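Conjugal transfer protein TRWB (Escherichia coli, PDB 1E9R) acts as the coupling protein of bacterial conjugation, forming a six-subunit ring that resembles ring helicases and F1-ATPase and probably uses nucleotide hydrolysis to move DNA. Local coordinates at residues 116-121 with 125-130; 215-220 with 290-295; 232-237 with 241-246. All blocks are in the same frame, centred on the assembly; numbering follows the deposited sequence.

Contact 1 of 3, residues 116-121 with 125-130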
loop_
_atom_site.group_PDB
_atom_site.type_symbol
_atom_site.label_atom_id
_atom_site.label_comp_id
_atom_site.label_asym_id
_atom_site.label_seq_id
_atom_site.Cartn_x
_atom_site.Cartn_y
_atom_site.Cartn_z
ATOM N N SER B 116 -12.913 -34.379 21.647
ATOM C CA SER B 116 -11.660 -33.641 21.842
ATOM C C SER B 116 -10.903 -34.008 20.584
ATOM O O SER B 116 -11.110 -35.095 20.055
ATOM C CB SER B 116 -10.874 -34.137 23.055
ATOM O OG SER B 116 -10.022 -35.223 22.702
ATOM N N PHE B 117 -10.022 -33.138 20.106
ATOM C CA PHE B 117 -9.308 -33.460 18.887
ATOM C C PHE B 117 -8.495 -34.742 18.997
ATOM O O PHE B 117 -8.100 -35.312 17.982
ATOM C CB PHE B 117 -8.423 -32.290 18.436
ATOM C CG PHE B 117 -7.133 -32.160 19.189
ATOM C CD1 PHE B 117 -7.083 -31.506 20.406
ATOM C CD2 PHE B 117 -5.957 -32.679 18.663
ATOM C CE1 PHE B 117 -5.874 -31.371 21.087
ATOM C CE2 PHE B 117 -4.751 -32.549 19.337
ATOM C CZ PHE B 117 -4.710 -31.893 20.549
ATOM N N PHE B 118 -8.255 -35.213 20.216
ATOM C CA PHE B 118 -7.497 -36.450 20.387
ATOM C C PHE B 118 -8.167 -37.603 19.638
ATOM O O PHE B 118 -7.498 -38.494 19.110
ATOM C CB PHE B 118 -7.377 -36.827 21.872
ATOM C CG PHE B 118 -6.294 -36.088 22.608
ATOM C CD1 PHE B 118 -4.964 -36.454 22.458
ATOM C CD2 PHE B 118 -6.602 -35.023 23.449
ATOM C CE1 PHE B 118 -3.942 -35.767 23.137
ATOM C CE2 PHE B 118 -5.590 -34.329 24.135
ATOM C CZ PHE B 118 -4.256 -34.705 23.977
ATOM N N ASN B 119 -9.496 -37.568 19.590
ATOM C CA ASN B 119 -10.281 -38.612 18.938
ATOM C C ASN B 119 -10.064 -38.742 17.435
ATOM O O ASN B 119 -10.543 -39.708 16.834
ATOM C CB ASN B 119 -11.780 -38.391 19.183
ATOM C CG ASN B 119 -12.126 -38.252 20.662
ATOM O OD1 ASN B 119 -11.381 -38.697 21.531
ATOM N ND2 ASN B 119 -13.275 -37.642 20.947
ATOM N N GLU B 120 -9.358 -37.790 16.823
ATOM C CA GLU B 120 -9.149 -37.834 15.375
ATOM C C GLU B 120 -7.762 -38.295 14.973
ATOM O O GLU B 120 -7.459 -38.436 13.787
ATOM C CB GLU B 120 -9.408 -36.459 14.764
ATOM C CG GLU B 120 -10.673 -35.763 15.253
ATOM C CD GLU B 120 -11.950 -36.546 14.988
ATOM O OE1 GLU B 120 -11.911 -37.572 14.284
ATOM O OE2 GLU B 120 -13.009 -36.120 15.485
ATOM N N ILE B 121 -6.914 -38.544 15.958
ATOM C CA ILE B 121 -5.560 -38.961 15.657
ATOM C C ILE B 121 -5.507 -40.439 15.298
ATOM O O ILE B 121 -5.899 -41.292 16.095
ATOM C CB ILE B 121 -4.630 -38.684 16.862
ATOM C CG1 ILE B 121 -4.834 -37.248 17.362
ATOM C CG2 ILE B 121 -3.173 -38.909 16.465
ATOM C CD1 ILE B 121 -4.441 -36.170 16.368
ATOM N N TYR B 125 1.192 -38.351 11.398
ATOM C CA TYR B 125 1.021 -37.091 10.686
ATOM C C TYR B 125 -0.294 -36.375 11.005
ATOM O O TYR B 125 -0.515 -35.248 10.552
ATOM C CB TYR B 125 1.162 -37.313 9.170
ATOM C CG TYR B 125 -0.046 -37.917 8.473
ATOM C CD1 TYR B 125 -1.106 -37.107 8.028
ATOM C CD2 TYR B 125 -0.126 -39.299 8.244
ATOM C CE1 TYR B 125 -2.224 -37.664 7.366
ATOM C CE2 TYR B 125 -1.234 -39.866 7.587
ATOM C CZ TYR B 125 -2.279 -39.045 7.151
ATOM O OH TYR B 125 -3.372 -39.611 6.520
ATOM N N ASP B 126 -1.163 -37.011 11.791
ATOM C CA ASP B 126 -2.438 -36.391 12.145
ATOM C C ASP B 126 -2.295 -35.332 13.219
ATOM O O ASP B 126 -3.198 -34.522 13.408
ATOM C CB ASP B 126 -3.453 -37.427 12.621
ATOM C CG ASP B 126 -3.933 -38.309 11.513
ATOM O OD1 ASP B 126 -3.962 -37.838 10.361
ATOM O OD2 ASP B 126 -4.297 -39.468 11.789
ATOM N N TRP B 127 -1.173 -35.333 13.933
ATOM C CA TRP B 127 -0.985 -34.337 14.976
ATOM C C TRP B 127 -0.908 -32.934 14.389
ATOM O O TRP B 127 -1.592 -32.022 14.866
ATOM C CB TRP B 127 0.266 -34.632 15.800
ATOM C CG TRP B 127 0.133 -35.854 16.670
ATOM C CD1 TRP B 127 0.753 -37.054 16.494
ATOM C CD2 TRP B 127 -0.688 -35.999 17.838
ATOM N NE1 TRP B 127 0.372 -37.937 17.475
ATOM C CE2 TRP B 127 -0.513 -37.313 18.312
ATOM C CE3 TRP B 127 -1.556 -35.142 18.527
ATOM C CZ2 TRP B 127 -1.174 -37.795 19.445
ATOM C CZ3 TRP B 127 -2.213 -35.622 19.655
ATOM C CH2 TRP B 127 -2.016 -36.937 20.101
ATOM N N GLN B 128 -0.089 -32.749 13.356
ATOM C CA GLN B 128 0.020 -31.433 12.730
ATOM C C GLN B 128 -1.265 -31.125 11.959
ATOM O O GLN B 128 -1.770 -29.999 11.938
ATOM C CB GLN B 128 1.225 -31.373 11.781
ATOM C CG GLN B 128 1.258 -30.102 10.908
ATOM C CD GLN B 128 1.154 -28.753 11.691
ATOM O OE1 GLN B 128 0.979 -28.718 12.924
ATOM N NE2 GLN B 128 1.262 -27.639 10.952
ATOM N N ARG B 129 -1.786 -32.161 11.333
ATOM C CA ARG B 129 -2.998 -32.076 10.557
ATOM C C ARG B 129 -4.150 -31.451 11.353
ATOM O O ARG B 129 -4.834 -30.551 10.874
ATOM C CB ARG B 129 -3.354 -33.489 10.112
ATOM C CG ARG B 129 -4.369 -33.582 9.035
ATOM C CD ARG B 129 -4.517 -35.021 8.609
ATOM N NE ARG B 129 -5.658 -35.169 7.718
ATOM C CZ ARG B 129 -6.266 -36.319 7.461
ATOM N NH1 ARG B 129 -5.839 -37.440 8.030
ATOM N NH2 ARG B 129 -7.311 -36.339 6.643
ATOM N N TYR B 130 -4.360 -31.917 12.579
ATOM C CA TYR B 130 -5.454 -31.387 13.386
ATOM C C TYR B 130 -5.047 -30.234 14.289
ATOM O O TYR B 130 -5.898 -29.572 14.879
ATOM C CB TYR B 130 -6.141 -32.518 14.176
ATOM C CG TYR B 130 -6.804 -33.517 13.250
ATOM C CD1 TYR B 130 -7.957 -33.175 12.548
ATOM C CD2 TYR B 130 -6.213 -34.751 12.971
ATOM C CE1 TYR B 130 -8.499 -34.028 11.577
ATOM C CE2 TYR B 130 -6.751 -35.612 12.000
ATOM C CZ TYR B 130 -7.890 -35.240 11.309
ATOM O OH TYR B 130 -8.408 -36.057 10.331
#
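The indole of W127 carries I121 on one face and meets F117 CE2 and F118 CE1 at its edge. I121 CG2 stands 3.9 Å from the centroid of the five-membered ring, 24° off its normal, which meets the criterion for a CH-pi contact. The rest of the isoleucine reaches the six-membered part, with I121 CD1 3.7 Å from W127 CE3. CG2 is anti to the backbone N and turned to the indole, while CD1 is placed by the further bend at chi2. F118 and W127 have ring planes at 80° but meet obliquely, F118 CE1 lying 3.8 Å from W127 CH2.

A second CH-pi contact lies on Y130. E120 CB sits 3.8 Å from the ring centroid and only 7° off the normal, almost central, while D126 CB comes to the ring edge in plane. The E120 carboxylate turns away to S230, W115 and the amide of I231.

Polar groups sit beside this apolar core. R129 NH1 bridges to D126 OD1 at 3.0 Å, on its syn side, tilted out of the carboxylate plane, and Y130 OH, hydrogen-bonded to S269 OG, lies over the guanidinium face. D126 OD2 takes the amides of R122 and N123 and a salt bridge from R232.

The 3-10 turn 117-120 is thus folded back on the start of helix 126-134. F117 continues onto M169 and L172 of helix 169-178, and W127 onto A158 and A162 of helix 141-163.

Contact 2 of 3, residues 215-220 with 290-295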
loop_
_atom_site.group_PDB
_atom_site.type_symbol
_atom_site.label_atom_id
_atom_site.label_comp_id
_atom_site.label_asym_id
_atom_site.label_seq_id
_atom_site.Cartn_x
_atom_site.Cartn_y
_atom_site.Cartn_z
ATOM N N SER B 215 -3.838 -20.042 24.678
ATOM C CA SER B 215 -4.707 -19.525 25.723
ATOM C C SER B 215 -5.997 -19.014 25.075
ATOM O O SER B 215 -7.056 -19.023 25.696
ATOM C CB SER B 215 -4.009 -18.388 26.485
ATOM O OG SER B 215 -4.687 -17.152 26.305
ATOM N N ASP B 216 -5.902 -18.579 23.819
ATOM C CA ASP B 216 -7.058 -18.060 23.098
ATOM C C ASP B 216 -7.870 -19.148 22.428
ATOM O O ASP B 216 -9.094 -19.074 22.395
ATOM C CB ASP B 216 -6.636 -17.051 22.018
ATOM C CG ASP B 216 -6.054 -15.769 22.599
ATOM O OD1 ASP B 216 -6.549 -15.308 23.654
ATOM O OD2 ASP B 216 -5.113 -15.206 21.991
ATOM N N LYS B 217 -7.190 -20.157 21.902
ATOM C CA LYS B 217 -7.875 -21.225 21.187
ATOM C C LYS B 217 -8.449 -22.379 21.999
ATOM O O LYS B 217 -9.568 -22.824 21.743
ATOM C CB LYS B 217 -6.954 -21.802 20.100
ATOM C CG LYS B 217 -6.347 -20.764 19.181
ATOM C CD LYS B 217 -7.397 -19.885 18.553
ATOM C CE LYS B 217 -6.764 -18.691 17.866
ATOM N NZ LYS B 217 -7.792 -17.706 17.432
ATOM N N LEU B 218 -7.695 -22.852 22.980
ATOM C CA LEU B 218 -8.104 -24.003 23.770
ATOM C C LEU B 218 -9.281 -23.950 24.738
ATOM O O LEU B 218 -9.997 -24.941 24.881
ATOM C CB LEU B 218 -6.893 -24.545 24.516
ATOM C CG LEU B 218 -5.797 -25.090 23.601
ATOM C CD1 LEU B 218 -4.627 -25.621 24.427
ATOM C CD2 LEU B 218 -6.377 -26.188 22.735
ATOM N N PRO B 219 -9.506 -22.812 25.417
ATOM C CA PRO B 219 -10.624 -22.715 26.372
ATOM C C PRO B 219 -11.876 -23.592 26.130
ATOM O O PRO B 219 -12.134 -24.526 26.892
ATOM C CB PRO B 219 -10.929 -21.221 26.378
ATOM C CG PRO B 219 -9.541 -20.630 26.274
ATOM C CD PRO B 219 -8.894 -21.488 25.190
ATOM N N GLU B 220 -12.640 -23.303 25.077
ATOM C CA GLU B 220 -13.848 -24.072 24.777
ATOM C C GLU B 220 -13.602 -25.560 24.517
ATOM O O GLU B 220 -14.503 -26.380 24.665
ATOM C CB GLU B 220 -14.574 -23.456 23.589
ATOM C CG GLU B 220 -15.078 -22.049 23.845
ATOM C CD GLU B 220 -15.919 -21.941 25.114
ATOM O OE1 GLU B 220 -16.777 -22.822 25.347
ATOM O OE2 GLU B 220 -15.731 -20.966 25.873
ATOM N N SER B 290 -17.548 -15.695 9.150
ATOM C CA SER B 290 -17.723 -15.690 10.604
ATOM C C SER B 290 -16.804 -16.697 11.257
ATOM O O SER B 290 -16.562 -16.636 12.464
ATOM C CB SER B 290 -19.158 -16.026 10.996
ATOM O OG SER B 290 -19.977 -14.888 10.838
ATOM N N LEU B 291 -16.315 -17.635 10.456
ATOM C CA LEU B 291 -15.400 -18.646 10.946
ATOM C C LEU B 291 -13.999 -18.052 10.864
ATOM O O LEU B 291 -13.824 -16.971 10.310
ATOM C CB LEU B 291 -15.482 -19.902 10.074
ATOM C CG LEU B 291 -16.813 -20.666 10.018
ATOM C CD1 LEU B 291 -16.669 -21.852 9.097
ATOM C CD2 LEU B 291 -17.212 -21.136 11.396
ATOM N N GLU B 292 -13.007 -18.731 11.428
ATOM C CA GLU B 292 -11.641 -18.225 11.345
ATOM C C GLU B 292 -11.090 -18.557 9.958
ATOM O O GLU B 292 -11.784 -19.165 9.127
ATOM C CB GLU B 292 -10.743 -18.861 12.422
ATOM C CG GLU B 292 -11.142 -18.533 13.855
ATOM C CD GLU B 292 -9.954 -18.178 14.752
ATOM O OE1 GLU B 292 -8.842 -17.945 14.226
ATOM O OE2 GLU B 292 -10.136 -18.118 15.989
ATOM N N LYS B 293 -9.850 -18.152 9.697
ATOM C CA LYS B 293 -9.229 -18.448 8.417
ATOM C C LYS B 293 -8.889 -19.939 8.429
ATOM O O LYS B 293 -7.854 -20.343 8.962
ATOM C CB LYS B 293 -7.971 -17.604 8.256
ATOM C CG LYS B 293 -7.221 -17.841 6.972
ATOM C CD LYS B 293 -6.102 -16.841 6.813
ATOM C CE LYS B 293 -5.340 -17.073 5.521
ATOM N NZ LYS B 293 -4.395 -15.947 5.271
ATOM N N LEU B 294 -9.770 -20.755 7.854
ATOM C CA LEU B 294 -9.579 -22.205 7.824
ATOM C C LEU B 294 -8.386 -22.661 6.993
ATOM O O LEU B 294 -8.142 -22.158 5.902
ATOM C CB LEU B 294 -10.857 -22.886 7.328
ATOM C CG LEU B 294 -12.111 -22.473 8.097
ATOM C CD1 LEU B 294 -13.305 -23.236 7.564
ATOM C CD2 LEU B 294 -11.934 -22.751 9.576
ATOM N N ALA B 295 -7.654 -23.633 7.519
ATOM C CA ALA B 295 -6.475 -24.151 6.854
ATOM C C ALA B 295 -6.761 -25.169 5.758
ATOM O O ALA B 295 -5.986 -25.288 4.804
ATOM C CB ALA B 295 -5.542 -24.764 7.889
#
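A single salt bridge spans from K217 on helix 201-217, in the helical part of the chain, to the loop that follows strand 281-285 of the central sheet. K217 NZ gives its hydrogen bond to E292 OE2 at 2.8 Å, and the oxygen receives it through its syn lone pair, on the side of OE1. The second carboxylate oxygen is also close but less so, with K217 NZ 3.4 Å from E292 OE1, so the ammonium group sits unevenly in the mouth of the carboxylate.

The two side chains approach from opposite directions and bridge a wide gap, since the K217 and E292 CA atoms are 11.0 Å apart. The lysine bends at chi2 (-54°) and then runs extended through chi3 and chi4, which carries NZ to the glutamate. No apolar side-chain contact accompanies it, and the segments bury just 67 Å² between them. This is therefore an electrostatic tie at the surface, and its strength probably depends on how far solvent screens the pair.

Each end is anchored separately. The amide of E292 is bonded to S260 OG, and the E292 side chain touches R256 and P257 of helix 252-269. L218, next to the lysine, packs on helix 169-178 and on V134. A sulfate ion, probably from the crystallisation liquor, lies about 6 Å from the K217 side chain.

Strand 281-285 is separated from strand 56-59, which leads to the probable Walker A loop, by strand 309-315. That order fits the RecA-like class of P-loop NTPases, so the bridge joins a helical region to the loop that leaves the C-terminal end of an inner strand of such a core.

Contact 3 of 3, residues 232-237 with 241-246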
loop_
_atom_site.group_PDB
_atom_site.type_symbol
_atom_site.label_atom_id
_atom_site.label_comp_id
_atom_site.label_asym_id
_atom_site.label_seq_id
_atom_site.Cartn_x
_atom_site.Cartn_y
_atom_site.Cartn_z
ATOM N N ARG B 232 -14.082 -38.297 12.164
ATOM C CA ARG B 232 -13.529 -39.136 11.102
ATOM C C ARG B 232 -14.306 -40.438 10.990
ATOM O O ARG B 232 -14.696 -40.858 9.897
ATOM C CB ARG B 232 -12.063 -39.466 11.381
ATOM C CG ARG B 232 -11.165 -38.269 11.381
ATOM C CD ARG B 232 -9.716 -38.669 11.522
ATOM N NE ARG B 232 -9.195 -39.325 10.333
ATOM C CZ ARG B 232 -7.917 -39.644 10.176
ATOM N NH1 ARG B 232 -7.044 -39.365 11.133
ATOM N NH2 ARG B 232 -7.505 -40.229 9.059
ATOM N N SER B 233 -14.512 -41.083 12.135
ATOM C CA SER B 233 -15.245 -42.341 12.191
ATOM C C SER B 233 -16.690 -42.111 11.763
ATOM O O SER B 233 -17.277 -42.938 11.069
ATOM C CB SER B 233 -15.202 -42.911 13.608
ATOM O OG SER B 233 -13.870 -43.192 14.000
ATOM N N TRP B 234 -17.262 -40.988 12.179
ATOM C CA TRP B 234 -18.625 -40.656 11.815
ATOM C C TRP B 234 -18.759 -40.547 10.287
ATOM O O TRP B 234 -19.714 -41.051 9.692
ATOM C CB TRP B 234 -19.024 -39.332 12.457
ATOM C CG TRP B 234 -20.378 -38.862 12.045
ATOM C CD1 TRP B 234 -21.579 -39.338 12.482
ATOM C CD2 TRP B 234 -20.678 -37.844 11.078
ATOM N NE1 TRP B 234 -22.610 -38.684 11.850
ATOM C CE2 TRP B 234 -22.087 -37.760 10.984
ATOM C CE3 TRP B 234 -19.895 -36.995 10.281
ATOM C CZ2 TRP B 234 -22.731 -36.858 10.122
ATOM C CZ3 TRP B 234 -20.536 -36.097 9.422
ATOM C CH2 TRP B 234 -21.941 -36.038 9.352
ATOM N N LEU B 235 -17.805 -39.880 9.649
ATOM C CA LEU B 235 -17.854 -39.718 8.202
ATOM C C LEU B 235 -17.841 -41.058 7.499
ATOM O O LEU B 235 -18.527 -41.256 6.498
ATOM C CB LEU B 235 -16.673 -38.876 7.716
ATOM C CG LEU B 235 -16.751 -37.380 8.026
ATOM C CD1 LEU B 235 -15.450 -36.701 7.636
ATOM C CD2 LEU B 235 -17.917 -36.771 7.281
ATOM N N GLU B 236 -17.062 -41.981 8.040
ATOM C CA GLU B 236 -16.932 -43.305 7.459
ATOM C C GLU B 236 -18.138 -44.189 7.712
ATOM O O GLU B 236 -18.383 -45.128 6.965
ATOM C CB GLU B 236 -15.681 -43.983 8.009
ATOM C CG GLU B 236 -14.416 -43.188 7.766
ATOM C CD GLU B 236 -13.191 -43.847 8.359
ATOM O OE1 GLU B 236 -13.177 -44.060 9.596
ATOM O OE2 GLU B 236 -12.248 -44.145 7.587
ATOM N N ASP B 237 -18.893 -43.893 8.763
ATOM C CA ASP B 237 -20.059 -44.700 9.094
ATOM C C ASP B 237 -21.202 -44.441 8.132
ATOM O O ASP B 237 -21.844 -43.394 8.187
ATOM C CB ASP B 237 -20.513 -44.407 10.522
ATOM C CG ASP B 237 -21.688 -45.270 10.951
ATOM O OD1 ASP B 237 -22.077 -46.186 10.187
ATOM O OD2 ASP B 237 -22.220 -45.029 12.057
ATOM N N GLY B 241 -25.731 -40.442 10.747
ATOM C CA GLY B 241 -26.766 -39.537 10.284
ATOM C C GLY B 241 -26.185 -38.251 9.738
ATOM O O GLY B 241 -25.264 -38.260 8.922
ATOM N N ASN B 242 -26.746 -37.138 10.195
ATOM C CA ASN B 242 -26.295 -35.822 9.801
ATOM C C ASN B 242 -25.708 -35.167 11.045
ATOM O O ASN B 242 -26.052 -35.540 12.164
ATOM C CB ASN B 242 -27.468 -34.997 9.275
ATOM C CG ASN B 242 -28.117 -35.624 8.060
ATOM O OD1 ASN B 242 -27.430 -36.155 7.179
ATOM N ND2 ASN B 242 -29.444 -35.560 7.996
ATOM N N LEU B 243 -24.823 -34.196 10.849
ATOM C CA LEU B 243 -24.188 -33.513 11.965
ATOM C C LEU B 243 -24.614 -32.049 12.034
ATOM O O LEU B 243 -24.487 -31.316 11.059
ATOM C CB LEU B 243 -22.668 -33.597 11.820
ATOM C CG LEU B 243 -21.808 -33.520 13.081
ATOM C CD1 LEU B 243 -20.358 -33.423 12.668
ATOM C CD2 LEU B 243 -22.188 -32.328 13.921
ATOM N N PHE B 244 -25.129 -31.626 13.183
ATOM C CA PHE B 244 -25.532 -30.237 13.354
ATOM C C PHE B 244 -24.612 -29.563 14.346
ATOM O O PHE B 244 -24.577 -29.950 15.518
ATOM C CB PHE B 244 -26.947 -30.118 13.897
ATOM C CG PHE B 244 -27.987 -30.655 12.987
ATOM C CD1 PHE B 244 -28.201 -32.026 12.886
ATOM C CD2 PHE B 244 -28.773 -29.789 12.239
ATOM C CE1 PHE B 244 -29.190 -32.532 12.048
ATOM C CE2 PHE B 244 -29.765 -30.280 11.396
ATOM C CZ PHE B 244 -29.978 -31.658 11.300
ATOM N N ILE B 245 -23.861 -28.571 13.873
ATOM C CA ILE B 245 -22.956 -27.807 14.729
ATOM C C ILE B 245 -23.733 -26.555 15.104
ATOM O O ILE B 245 -23.850 -25.618 14.317
ATOM C CB ILE B 245 -21.662 -27.426 13.987
ATOM C CG1 ILE B 245 -20.874 -28.698 13.659
ATOM C CG2 ILE B 245 -20.829 -26.471 14.839
ATOM C CD1 ILE B 245 -19.647 -28.463 12.824
ATOM N N THR B 246 -24.271 -26.557 16.314
ATOM C CA THR B 246 -25.086 -25.453 16.786
ATOM C C THR B 246 -24.408 -24.654 17.885
ATOM O O THR B 246 -23.368 -25.057 18.413
ATOM C CB THR B 246 -26.415 -25.979 17.351
ATOM O OG1 THR B 246 -26.142 -26.767 18.521
ATOM C CG2 THR B 246 -27.140 -26.849 16.319
#
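This is a buried helix-to-strand contact in which W234 of helix 231-236 lays its indole against the backbone leading into strand 243-247. All four touching residues are buried, and 177 Å² is covered between the segments. L243 CB stands over one face of the indole, 4.0 Å from the centroid of the six-membered ring and 28° off its normal, a CH-pi contact displaced toward the rim. That displacement shows in the closest approach, W234 CH2 to L243 CB at 3.5 Å. N242 CA comes to the ring edge in plane, and W234 CZ2 lies obliquely 3.5 Å from N242 C. The tightest approach joins W234 CZ2 to G241 O at 3.1 Å.

A chi1 of 175° swings the indole off the helix, CG lying opposite the backbone N, and this projects it to the strand. Strand 243-247 runs parallel between strands 83-89 and 103-105, so the helix, turn and strand form one step of the alpha/beta core expected of a P-loop NTPase. The indole also touches V85 and I103, one on each of those neighbouring strands.

R83 makes a cation-pi contact with the W234 indole. Replacing W234 by an alanine would probably open a gap over L243 CB and leave R83 without that ring.

R83 joins the two segments through its guanidinium group as well: NH2 is bonded to W234 O, NH1 to L235 O and NE to G241 O, so that carbonyls from the helix end and the strand entrance share one cation. N242 is fixed separately, its OD1 taking the amide of M84 and its N bonded to D102 OD1. D237 N, where the helix ends, bonds to S233 O at 3.0 Å.

From the N terminus, contact 1 comes first and closes a short turn leading into helix 126-134; three residues separate its segments, 116-121 and 125-130. It is complete before contact 2 opens. Contact 2 then spans 69 residues, from helix 201-217 to the loop between strand 281-285 and helix 297-303, and within that excursion contact 3 joins helix 231-236 to strand 243-247 across a short connection; three residues separate its segments too. Contacts 1 and 3 touch through R232, whose NH1 also lies 2.8 Å from E120 O, a probable hydrogen bond, tying 116-121 to helix 231-236. Contact 2 touches neither; its nearest atoms are about 5 Å from contact 1 and 7 Å from contact 3.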